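Local coordinates for protein dihydrolipoyl dehydrogenase (Elizabethkingia anophelis NUHP1, PDB 6UZI) that probably oxidises dihydrolipoyl groups on carrier proteins back to lipoyl, using a bound FAD and passing the electrons to NAD(+), at residues A[180-194]-A[270-282]. Residues are numbered along the deposited sequence; the frame is centred on the assembly and turned at random.
With FAD (flavin-adenine dinucleotide), chain E; EDO (1,2-ethanediol), chain H.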
ATOM      1  N   GLU A 180     -17.479 -26.652  -1.984  1.00 43.42           N
ATOM      2  CA  GLU A 180     -18.357 -26.180  -0.919  1.00 32.90           C
ATOM      3  C   GLU A 180     -17.521 -25.500   0.154  1.00 31.77           C
ATOM      4  O   GLU A 180     -16.313 -25.738   0.270  1.00 30.63           O
ATOM      5  CB  GLU A 180     -19.181 -27.322  -0.309  1.00 36.19           C
ATOM      6  CG  GLU A 180     -18.350 -28.408   0.358  1.00 34.82           C
ATOM      7  CD  GLU A 180     -19.201 -29.473   1.033  1.00 41.05           C
ATOM      8  OE1 GLU A 180     -20.442 -29.334   1.039  1.00 42.43           O
ATOM      9  OE2 GLU A 180     -18.628 -30.465   1.536  1.00 40.56           O
ATOM     10  N   VAL A 181     -18.166 -24.615   0.906  1.00 31.62           N
ATOM     11  CA  VAL A 181     -17.517 -23.978   2.049  1.00 30.61           C
ATOM     12  C   VAL A 181     -17.500 -24.978   3.199  1.00 30.67           C
ATOM     13  O   VAL A 181     -18.566 -25.459   3.606  1.00 44.98           O
ATOM     14  CB  VAL A 181     -18.234 -22.689   2.473  1.00 30.88           C
ATOM     15  CG1 VAL A 181     -17.665 -22.197   3.802  1.00 30.12           C
ATOM     16  CG2 VAL A 181     -18.108 -21.623   1.387  1.00 30.82           C
ATOM     17  N   PRO A 182     -16.334 -25.349   3.722  1.00 29.75           N
ATOM     18  CA  PRO A 182     -16.290 -26.368   4.781  1.00 41.82           C
ATOM     19  C   PRO A 182     -17.071 -25.942   6.014  1.00 46.59           C
ATOM     20  O   PRO A 182     -17.111 -24.764   6.372  1.00 47.11           O
ATOM     21  CB  PRO A 182     -14.795 -26.490   5.093  1.00 37.74           C
ATOM     22  CG  PRO A 182     -14.116 -26.015   3.857  1.00 38.74           C
ATOM     23  CD  PRO A 182     -14.989 -24.917   3.317  1.00 41.79           C
ATOM     24  N   LYS A 183     -17.695 -26.921   6.672  1.00 39.42           N
ATOM     25  CA  LYS A 183     -18.313 -26.635   7.961  1.00 34.12           C
ATOM     26  C   LYS A 183     -17.248 -26.454   9.033  1.00 43.45           C
ATOM     27  O   LYS A 183     -17.280 -25.481   9.795  1.00 52.40           O
ATOM     28  CB  LYS A 183     -19.294 -27.740   8.334  1.00 33.59           C
ATOM     29  CG  LYS A 183     -20.430 -27.874   7.347  1.00 42.16           C
ATOM     30  CD  LYS A 183     -21.509 -28.847   7.819  1.00 45.58           C
ATOM     31  CE  LYS A 183     -21.029 -30.287   7.838  1.00 47.10           C
ATOM     32  NZ  LYS A 183     -22.186 -31.222   7.922  1.00 57.00           N
ATOM     33  N   HIS A 184     -16.262 -27.348   9.068  1.00 30.74           N
ATOM     34  CA  HIS A 184     -15.151 -27.232  10.006  1.00 30.43           C
ATOM     35  C   HIS A 184     -13.875 -27.653   9.288  1.00 35.70           C
ATOM     36  O   HIS A 184     -13.670 -28.841   9.025  1.00 42.30           O
ATOM     37  CB  HIS A 184     -15.388 -28.090  11.249  1.00 30.97           C
ATOM     38  CG  HIS A 184     -14.355 -27.901  12.315  1.00 42.35           C
ATOM     39  ND1 HIS A 184     -14.360 -28.615  13.494  1.00 46.91           N
ATOM     40  CD2 HIS A 184     -13.297 -27.060  12.391  1.00 41.97           C
ATOM     41  CE1 HIS A 184     -13.346 -28.229  14.247  1.00 43.58           C
ATOM     42  NE2 HIS A 184     -12.685 -27.288  13.600  1.00 47.22           N
ATOM     43  N   LEU A 185     -13.016 -26.683   8.980  1.00 28.00           N
ATOM     44  CA  LEU A 185     -11.748 -26.946   8.312  1.00 32.68           C
ATOM     45  C   LEU A 185     -10.656 -27.081   9.365  1.00 38.39           C
ATOM     46  O   LEU A 185     -10.464 -26.179  10.187  1.00 41.61           O
ATOM     47  CB  LEU A 185     -11.395 -25.830   7.330  1.00 32.67           C
ATOM     48  CG  LEU A 185     -10.020 -25.918   6.648  1.00 33.25           C
ATOM     49  CD1 LEU A 185      -9.956 -27.130   5.724  1.00 27.39           C
ATOM     50  CD2 LEU A 185      -9.677 -24.641   5.890  1.00 29.47           C
ATOM     51  N   ILE A 186      -9.958 -28.212   9.351  1.00 40.32           N
ATOM     52  CA  ILE A 186      -8.801 -28.437  10.209  1.00 42.37           C
ATOM     53  C   ILE A 186      -7.542 -28.175   9.394  1.00 39.03           C
ATOM     54  O   ILE A 186      -7.426 -28.644   8.257  1.00 39.31           O
ATOM     55  CB  ILE A 186      -8.796 -29.863  10.787  1.00 39.11           C
ATOM     56  CG1 ILE A 186     -10.087 -30.145  11.546  1.00 30.56           C
ATOM     57  CG2 ILE A 186      -7.623 -30.051  11.750  1.00 27.44           C
ATOM     58  CD1 ILE A 186     -10.188 -31.577  12.005  1.00 41.28           C
ATOM     59  N   VAL A 187      -6.613 -27.402   9.950  1.00 29.34           N
ATOM     60  CA  VAL A 187      -5.332 -27.139   9.308  1.00 26.68           C
ATOM     61  C   VAL A 187      -4.254 -27.821  10.143  1.00 34.07           C
ATOM     62  O   VAL A 187      -4.125 -27.554  11.344  1.00 35.00           O
ATOM     63  CB  VAL A 187      -5.058 -25.632   9.165  1.00 29.13           C
ATOM     64  CG1 VAL A 187      -3.692 -25.397   8.541  1.00 23.99           C
ATOM     65  CG2 VAL A 187      -6.130 -24.973   8.339  1.00 24.74           C
ATOM     66  N   ILE A 188      -3.519 -28.740   9.515  1.00 30.24           N
ATOM     67  CA  ILE A 188      -2.409 -29.470  10.130  1.00 30.88           C
ATOM     68  C   ILE A 188      -1.103 -28.812   9.708  1.00 33.01           C
ATOM     69  O   ILE A 188      -0.804 -28.743   8.510  1.00 38.29           O
ATOM     70  CB  ILE A 188      -2.402 -30.956   9.727  1.00 40.49           C
ATOM     71  CG1 ILE A 188      -3.754 -31.638   9.963  1.00 34.50           C
ATOM     72  CG2 ILE A 188      -1.297 -31.689  10.468  1.00 43.35           C
ATOM     73  CD1 ILE A 188      -4.209 -31.603  11.385  1.00 53.77           C
ATOM     74  N   GLY A 189      -0.348 -28.285  10.660  1.00 36.17           N
ATOM     75  CA  GLY A 189       0.907 -27.727  10.193  1.00 41.10           C
ATOM     76  C   GLY A 189       0.937 -26.210  10.258  1.00 41.74           C
ATOM     77  O   GLY A 189      -0.094 -25.533  10.151  1.00 52.31           O
ATOM     78  N   GLY A 190       2.127 -25.667  10.504  1.00 40.22           N
ATOM     79  CA  GLY A 190       2.249 -24.229  10.621  1.00 41.93           C
ATOM     80  C   GLY A 190       2.728 -23.459   9.402  1.00 40.14           C
ATOM     81  O   GLY A 190       3.276 -22.362   9.552  1.00 46.97           O
ATOM     82  N   GLY A 191       2.477 -23.954   8.192  1.00 33.34           N
ATOM     83  CA  GLY A 191       2.888 -23.213   7.021  1.00 27.89           C
ATOM     84  C   GLY A 191       2.009 -21.994   6.802  1.00 36.96           C
ATOM     85  O   GLY A 191       0.855 -21.942   7.228  1.00 38.65           O
ATOM     86  N   VAL A 192       2.579 -21.000   6.114  1.00 47.65           N
ATOM     87  CA  VAL A 192       1.860 -19.766   5.788  1.00 43.45           C
ATOM     88  C   VAL A 192       0.612 -20.070   4.968  1.00 44.75           C
ATOM     89  O   VAL A 192      -0.436 -19.428   5.133  1.00 41.19           O
ATOM     90  CB  VAL A 192       2.800 -18.769   5.092  1.00 35.23           C
ATOM     91  CG1 VAL A 192       2.054 -17.525   4.699  1.00 39.25           C
ATOM     92  CG2 VAL A 192       3.906 -18.388   6.049  1.00 29.57           C
ATOM     93  N   ILE A 193       0.716 -21.049   4.068  1.00 37.00           N
ATOM     94  CA  ILE A 193      -0.397 -21.426   3.204  1.00 37.90           C
ATOM     95  C   ILE A 193      -1.622 -21.789   4.037  1.00 36.99           C
ATOM     96  O   ILE A 193      -2.754 -21.399   3.714  1.00 37.93           O
ATOM     97  CB  ILE A 193       0.030 -22.595   2.306  1.00 41.94           C
ATOM     98  CG1 ILE A 193       1.169 -22.164   1.379  1.00 49.25           C
ATOM     99  CG2 ILE A 193      -1.148 -23.088   1.518  1.00 38.97           C
ATOM    100  CD1 ILE A 193       1.786 -23.314   0.603  1.00 53.46           C
ATOM    101  N   GLY A 194      -1.425 -22.555   5.110  1.00 36.71           N
ATOM    102  CA  GLY A 194      -2.554 -22.931   5.944  1.00 34.91           C
ATOM    103  C   GLY A 194      -3.260 -21.731   6.547  1.00 36.11           C
ATOM    104  O   GLY A 194      -4.490 -21.662   6.544  1.00 36.84           O
ATOM    105  N   VAL A 270      -9.591 -33.884  17.206  1.00 40.83           N
ATOM    106  CA  VAL A 270     -10.264 -32.822  16.461  1.00 40.30           C
ATOM    107  C   VAL A 270     -10.960 -33.446  15.258  1.00 40.62           C
ATOM    108  O   VAL A 270     -10.348 -34.214  14.509  1.00 44.22           O
ATOM    109  CB  VAL A 270      -9.298 -31.712  15.995  1.00 31.10           C
ATOM    110  CG1 VAL A 270     -10.087 -30.521  15.497  1.00 32.35           C
ATOM    111  CG2 VAL A 270      -8.371 -31.281  17.105  1.00 31.92           C
ATOM    112  N   GLU A 271     -12.223 -33.094  15.059  1.00 41.50           N
ATOM    113  CA  GLU A 271     -13.016 -33.618  13.961  1.00 38.06           C
ATOM    114  C   GLU A 271     -13.480 -32.468  13.083  1.00 40.17           C
ATOM    115  O   GLU A 271     -13.900 -31.422  13.584  1.00 43.99           O
ATOM    116  CB  GLU A 271     -14.225 -34.407  14.483  1.00 42.26           C
ATOM    117  CG  GLU A 271     -13.897 -35.827  14.931  1.00 54.76           C
ATOM    118  CD  GLU A 271     -15.136 -36.626  15.293  1.00 74.44           C
ATOM    119  OE1 GLU A 271     -16.086 -36.030  15.843  1.00 82.77           O
ATOM    120  OE2 GLU A 271     -15.154 -37.852  15.042  1.00 84.51           O
ATOM    121  N   GLY A 272     -13.385 -32.664  11.774  1.00 41.33           N
ATOM    122  CA  GLY A 272     -13.898 -31.716  10.809  1.00 33.26           C
ATOM    123  C   GLY A 272     -14.362 -32.461   9.577  1.00 38.89           C
ATOM    124  O   GLY A 272     -14.251 -33.687   9.489  1.00 42.76           O
ATOM    125  N   ASP A 273     -14.928 -31.712   8.634  1.00 32.63           N
ATOM    126  CA  ASP A 273     -15.324 -32.287   7.359  1.00 41.69           C
ATOM    127  C   ASP A 273     -14.295 -32.042   6.260  1.00 50.50           C
ATOM    128  O   ASP A 273     -14.451 -32.582   5.156  1.00 52.67           O
ATOM    129  CB  ASP A 273     -16.697 -31.751   6.940  1.00 37.39           C
ATOM    130  CG  ASP A 273     -16.716 -30.248   6.804  1.00 32.17           C
ATOM    131  OD1 ASP A 273     -17.542 -29.734   6.019  1.00 32.57           O
ATOM    132  OD2 ASP A 273     -15.899 -29.584   7.476  1.00 31.19           O
ATOM    133  N   TYR A 274     -13.269 -31.230   6.528  1.00 31.87           N
ATOM    134  CA  TYR A 274     -12.157 -31.028   5.608  1.00 32.32           C
ATOM    135  C   TYR A 274     -10.879 -30.837   6.412  1.00 38.97           C
ATOM    136  O   TYR A 274     -10.884 -30.146   7.434  1.00 43.65           O
ATOM    137  CB  TYR A 274     -12.377 -29.815   4.695  1.00 30.62           C
ATOM    138  CG  TYR A 274     -13.361 -30.066   3.592  1.00 31.30           C
ATOM    139  CD1 TYR A 274     -12.958 -30.652   2.397  1.00 33.91           C
ATOM    140  CD2 TYR A 274     -14.697 -29.738   3.746  1.00 30.37           C
ATOM    141  CE1 TYR A 274     -13.869 -30.904   1.374  1.00 32.34           C
ATOM    142  CE2 TYR A 274     -15.613 -29.985   2.731  1.00 36.30           C
ATOM    143  CZ  TYR A 274     -15.193 -30.568   1.550  1.00 31.67           C
ATOM    144  OH  TYR A 274     -16.099 -30.815   0.546  1.00 41.20           O
ATOM    145  N   CYS A 275      -9.787 -31.437   5.943  1.00 35.87           N
ATOM    146  CA  CYS A 275      -8.485 -31.310   6.591  1.00 34.23           C
ATOM    147  C   CYS A 275      -7.426 -30.915   5.572  1.00 38.84           C
ATOM    148  O   CYS A 275      -7.178 -31.651   4.610  1.00 50.69           O
ATOM    149  CB  CYS A 275      -8.083 -32.605   7.293  1.00 28.36           C
ATOM    150  SG  CYS A 275      -6.441 -32.458   8.018  1.00 39.49           S
ATOM    151  N   LEU A 276      -6.788 -29.767   5.800  1.00 39.84           N
ATOM    152  CA  LEU A 276      -5.743 -29.221   4.937  1.00 38.29           C
ATOM    153  C   LEU A 276      -4.383 -29.390   5.609  1.00 31.31           C
ATOM    154  O   LEU A 276      -4.173 -28.912   6.730  1.00 27.98           O
ATOM    155  CB  LEU A 276      -6.019 -27.749   4.627  1.00 25.32           C
ATOM    156  CG  LEU A 276      -4.912 -26.847   4.072  1.00 28.64           C
ATOM    157  CD1 LEU A 276      -4.450 -27.271   2.690  1.00 29.26           C
ATOM    158  CD2 LEU A 276      -5.414 -25.410   4.046  1.00 24.48           C
ATOM    159  N   VAL A 277      -3.464 -30.047   4.914  1.00 30.18           N
ATOM    160  CA  VAL A 277      -2.115 -30.310   5.408  1.00 33.38           C
ATOM    161  C   VAL A 277      -1.166 -29.246   4.856  1.00 34.15           C
ATOM    162  O   VAL A 277      -0.877 -29.211   3.654  1.00 39.01           O
ATOM    163  CB  VAL A 277      -1.651 -31.717   5.023  1.00 26.94           C
ATOM    164  CG1 VAL A 277      -0.293 -31.991   5.622  1.00 27.12           C
ATOM    165  CG2 VAL A 277      -2.677 -32.739   5.460  1.00 27.51           C
ATOM    166  N   SER A 278      -0.677 -28.370   5.732  1.00 38.33           N
ATOM    167  CA  SER A 278       0.229 -27.287   5.364  1.00 39.67           C
ATOM    168  C   SER A 278       1.455 -27.365   6.269  1.00 34.76           C
ATOM    169  O   SER A 278       1.614 -26.574   7.198  1.00 42.71           O
ATOM    170  CB  SER A 278      -0.460 -25.930   5.478  1.00 44.80           C
ATOM    171  OG  SER A 278      -1.620 -25.891   4.672  1.00 52.53           O
ATOM    172  N   VAL A 279       2.305 -28.354   6.017  1.00 25.67           N
ATOM    173  CA  VAL A 279       3.476 -28.601   6.845  1.00 31.39           C
ATOM    174  C   VAL A 279       4.760 -28.154   6.168  1.00 33.55           C
ATOM    175  O   VAL A 279       5.842 -28.596   6.559  1.00 34.47           O
ATOM    176  CB  VAL A 279       3.572 -30.075   7.272  1.00 34.10           C
ATOM    177  CG1 VAL A 279       2.458 -30.412   8.246  1.00 26.52           C
ATOM    178  CG2 VAL A 279       3.526 -30.986   6.050  1.00 33.03           C
ATOM    179  N   GLY A 280       4.671 -27.364   5.108  1.00 30.78           N
ATOM    180  CA  GLY A 280       5.849 -26.816   4.476  1.00 26.79           C
ATOM    181  C   GLY A 280       5.948 -27.215   3.020  1.00 35.57           C
ATOM    182  O   GLY A 280       5.070 -27.869   2.460  1.00 40.00           O
ATOM    183  N   ARG A 281       7.055 -26.795   2.408  1.00 34.96           N
ATOM    184  CA  ARG A 281       7.348 -27.090   1.016  1.00 29.13           C
ATOM    185  C   ARG A 281       8.701 -27.778   0.905  1.00 30.35           C
ATOM    186  O   ARG A 281       9.622 -27.516   1.684  1.00 32.79           O
ATOM    187  CB  ARG A 281       7.314 -25.826   0.170  1.00 31.84           C
ATOM    188  CG  ARG A 281       6.075 -24.978   0.415  1.00 35.33           C
ATOM    189  CD  ARG A 281       4.977 -25.341  -0.543  1.00 36.11           C
ATOM    190  NE  ARG A 281       5.442 -25.287  -1.924  1.00 40.58           N
ATOM    191  CZ  ARG A 281       4.755 -25.766  -2.952  1.00 51.34           C
ATOM    192  NH1 ARG A 281       5.255 -25.694  -4.175  1.00 59.11           N
ATOM    193  NH2 ARG A 281       3.569 -26.326  -2.754  1.00 61.00           N
ATOM    194  N   ARG A 282       8.809 -28.663  -0.074  1.00 38.17           N
ATOM    195  CA  ARG A 282       9.960 -29.519  -0.249  1.00 44.71           C
ATOM    196  C   ARG A 282      10.555 -29.304  -1.638  1.00 44.59           C
ATOM    197  O   ARG A 282       9.801 -29.276  -2.621  1.00 42.25           O
ATOM    198  CB  ARG A 282       9.459 -30.973  -0.065  1.00 49.42           C
ATOM    199  CG  ARG A 282      10.436 -32.110  -0.111  1.00 77.26           C
ATOM    200  CD  ARG A 282       9.643 -33.390  -0.421  1.00 94.98           C
ATOM    201  NE  ARG A 282       8.912 -33.256  -1.686  1.00103.89           N
ATOM    202  CZ  ARG A 282       9.207 -33.907  -2.813  1.00 95.62           C
ATOM    203  NH1 ARG A 282       8.489 -33.700  -3.909  1.00 87.47           N
ATOM    204  NH2 ARG A 282      10.209 -34.778  -2.845  1.00 89.95           N
TER
HETATM  205  PA  FAD E 501       8.067 -23.433  -9.067  1.00 54.40           P
HETATM  206  O1A FAD E 501       7.126 -22.288  -9.089  1.00 71.54           O
HETATM  207  O2A FAD E 501       7.791 -24.272  -7.814  1.00 51.20           O
HETATM  208  O5B FAD E 501       7.752 -24.376 -10.316  1.00 55.21           O
HETATM  209  C5B FAD E 501       8.870 -24.904 -11.049  1.00 53.36           C
HETATM  210  C4B FAD E 501       8.335 -25.589 -12.279  1.00 60.94           C
HETATM  211  O4B FAD E 501       9.251 -26.614 -12.702  1.00 65.88           O
HETATM  212  C3B FAD E 501       6.963 -26.268 -12.135  1.00 52.81           C
HETATM  213  O3B FAD E 501       6.037 -25.620 -12.996  1.00 55.55           O
HETATM  214  C2B FAD E 501       7.208 -27.714 -12.603  1.00 50.78           C
HETATM  215  O2B FAD E 501       6.138 -28.219 -13.396  1.00 48.99           O
HETATM  216  C1B FAD E 501       8.503 -27.580 -13.400  1.00 61.42           C
HETATM  217  N9A FAD E 501       9.312 -28.787 -13.470  1.00 59.14           N
HETATM  218  C8A FAD E 501       9.799 -29.518 -12.416  1.00 62.65           C
HETATM  219  N7A FAD E 501      10.554 -30.528 -12.769  1.00 67.84           N
HETATM  220  C5A FAD E 501      10.564 -30.465 -14.158  1.00 65.47           C
HETATM  221  C6A FAD E 501      11.188 -31.254 -15.138  1.00 57.58           C
HETATM  222  N6A FAD E 501      11.995 -32.283 -14.863  1.00 52.51           N
HETATM  223  N1A FAD E 501      10.979 -30.927 -16.432  1.00 52.63           N
HETATM  224  C2A FAD E 501      10.200 -29.877 -16.713  1.00 53.57           C
HETATM  225  N3A FAD E 501       9.566 -29.054 -15.872  1.00 52.92           N
HETATM  226  C4A FAD E 501       9.791 -29.401 -14.597  1.00 58.18           C
HETATM  227  N1  FAD E 501       5.431 -17.289  -2.599  1.00 80.53           N
HETATM  228  C2  FAD E 501       5.439 -15.939  -2.480  1.00 66.16           C
HETATM  229  O2  FAD E 501       6.466 -15.288  -2.665  1.00 60.92           O
HETATM  230  N3  FAD E 501       4.271 -15.269  -2.161  1.00 73.63           N
HETATM  231  C4  FAD E 501       3.035 -15.850  -1.942  1.00 81.12           C
HETATM  232  O4  FAD E 501       2.057 -15.155  -1.674  1.00 81.07           O
HETATM  233  C4X FAD E 501       3.034 -17.282  -2.074  1.00 85.24           C
HETATM  234  N5  FAD E 501       1.907 -17.914  -1.918  1.00 81.66           N
HETATM  235  C5X FAD E 501       1.907 -19.288  -2.107  1.00 83.61           C
HETATM  236  C6  FAD E 501       0.699 -19.974  -2.003  1.00 83.17           C
HETATM  237  C7  FAD E 501       0.627 -21.341  -2.247  1.00 79.32           C
HETATM  238  C7M FAD E 501      -0.701 -22.043  -2.143  1.00 75.81           C
HETATM  239  C8  FAD E 501       1.794 -22.044  -2.601  1.00 81.43           C
HETATM  240  C8M FAD E 501       1.743 -23.513  -2.935  1.00 80.88           C
HETATM  241  C9  FAD E 501       3.006 -21.366  -2.683  1.00 82.78           C
HETATM  242  C9A FAD E 501       3.072 -19.998  -2.446  1.00 83.37           C
HETATM  243  N10 FAD E 501       4.272 -19.276  -2.583  1.00 76.95           N
HETATM  244  C10 FAD E 501       4.285 -17.918  -2.409  1.00 84.98           C
HETATM  245  C1' FAD E 501       5.518 -19.958  -2.949  1.00 64.81           C
HETATM  246  C2' FAD E 501       5.831 -19.833  -4.434  1.00 60.65           C
HETATM  247  O2' FAD E 501       4.915 -20.603  -5.215  1.00 65.07           O
HETATM  248  C3' FAD E 501       7.271 -20.249  -4.739  1.00 49.21           C
HETATM  249  O3' FAD E 501       8.147 -19.687  -3.772  1.00 39.65           O
HETATM  250  C4' FAD E 501       7.724 -19.827  -6.136  1.00 58.92           C
HETATM  251  O4' FAD E 501       6.764 -20.305  -7.079  1.00 62.26           O
HETATM  252  C5' FAD E 501       9.119 -20.304  -6.481  1.00 59.91           C
HETATM  253  O5' FAD E 501       9.000 -20.916  -7.778  1.00 57.27           O
HETATM  254  P   FAD E 501      10.241 -21.503  -8.653  1.00 52.58           P
HETATM  255  O1P FAD E 501      10.531 -20.773  -9.913  1.00 55.99           O
HETATM  256  O2P FAD E 501      11.498 -21.752  -7.845  1.00 26.83           O
HETATM  257  O3P FAD E 501       9.580 -22.926  -8.964  1.00 61.30           O
HETATM  258  C1  EDO H 504       5.508 -28.374  11.915  1.00 46.90           C
HETATM  259  O1  EDO H 504       4.995 -29.655  12.283  1.00 43.85           O
HETATM  260  C2  EDO H 504       5.227 -28.135  10.436  1.00 55.57           C
HETATM  261  O2  EDO H 504       4.296 -27.059  10.294  1.00 64.74           O
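Tyr274 crosses Pro182 at about a right angle, reaches Glu180 with its hydroxyl and buries more surface here than any other residue. Its ring carbon CD2 sits 3.5 Å from Pro182 CB, and OH donates to Glu180 OE2 at 2.7 Å, on the anti side of a carboxylate turned 83° from the ring plane. Arg168, outside both segments, adds a cation-pi contact to the same ring. Next door, Asp273 OD1 takes the N-H of Lys183 at 2.9 Å and OD2 that of His184 at 2.8 Å, both on the syn side, the His184 N-H well out of the carboxylate plane (35°).

From there strands 184-188 and 274-277 run parallel, neighbours in the five-stranded sheet of what is evidently the Rossmann-type NAD domain. Ile186 N bonds Tyr274 O, and its O takes Leu276 N. With CG1 beside its own N (chi1 -56°), Ile186 rests CD1 against the backbone of 271-272, 3.6 Å from Val270 CG1. On the other face, Leu276 CB meets Leu185 CD1.

Two backbone bonds of Ser278 tie the strand end to the glycine-rich turn predicted to bind NAD(+): N to Ile188 O, and O from the N-H of Gly191, the helix N-cap. Its OG packs 3.4 Å from Gly194 CA. The helix carries Ile193 CD1 to 3.4 Å from FAD C8, while Arg281, hydrogen-bonded through NH1 to Ser154, lays a guanidinium face over the methyl C8M, offset toward the rim.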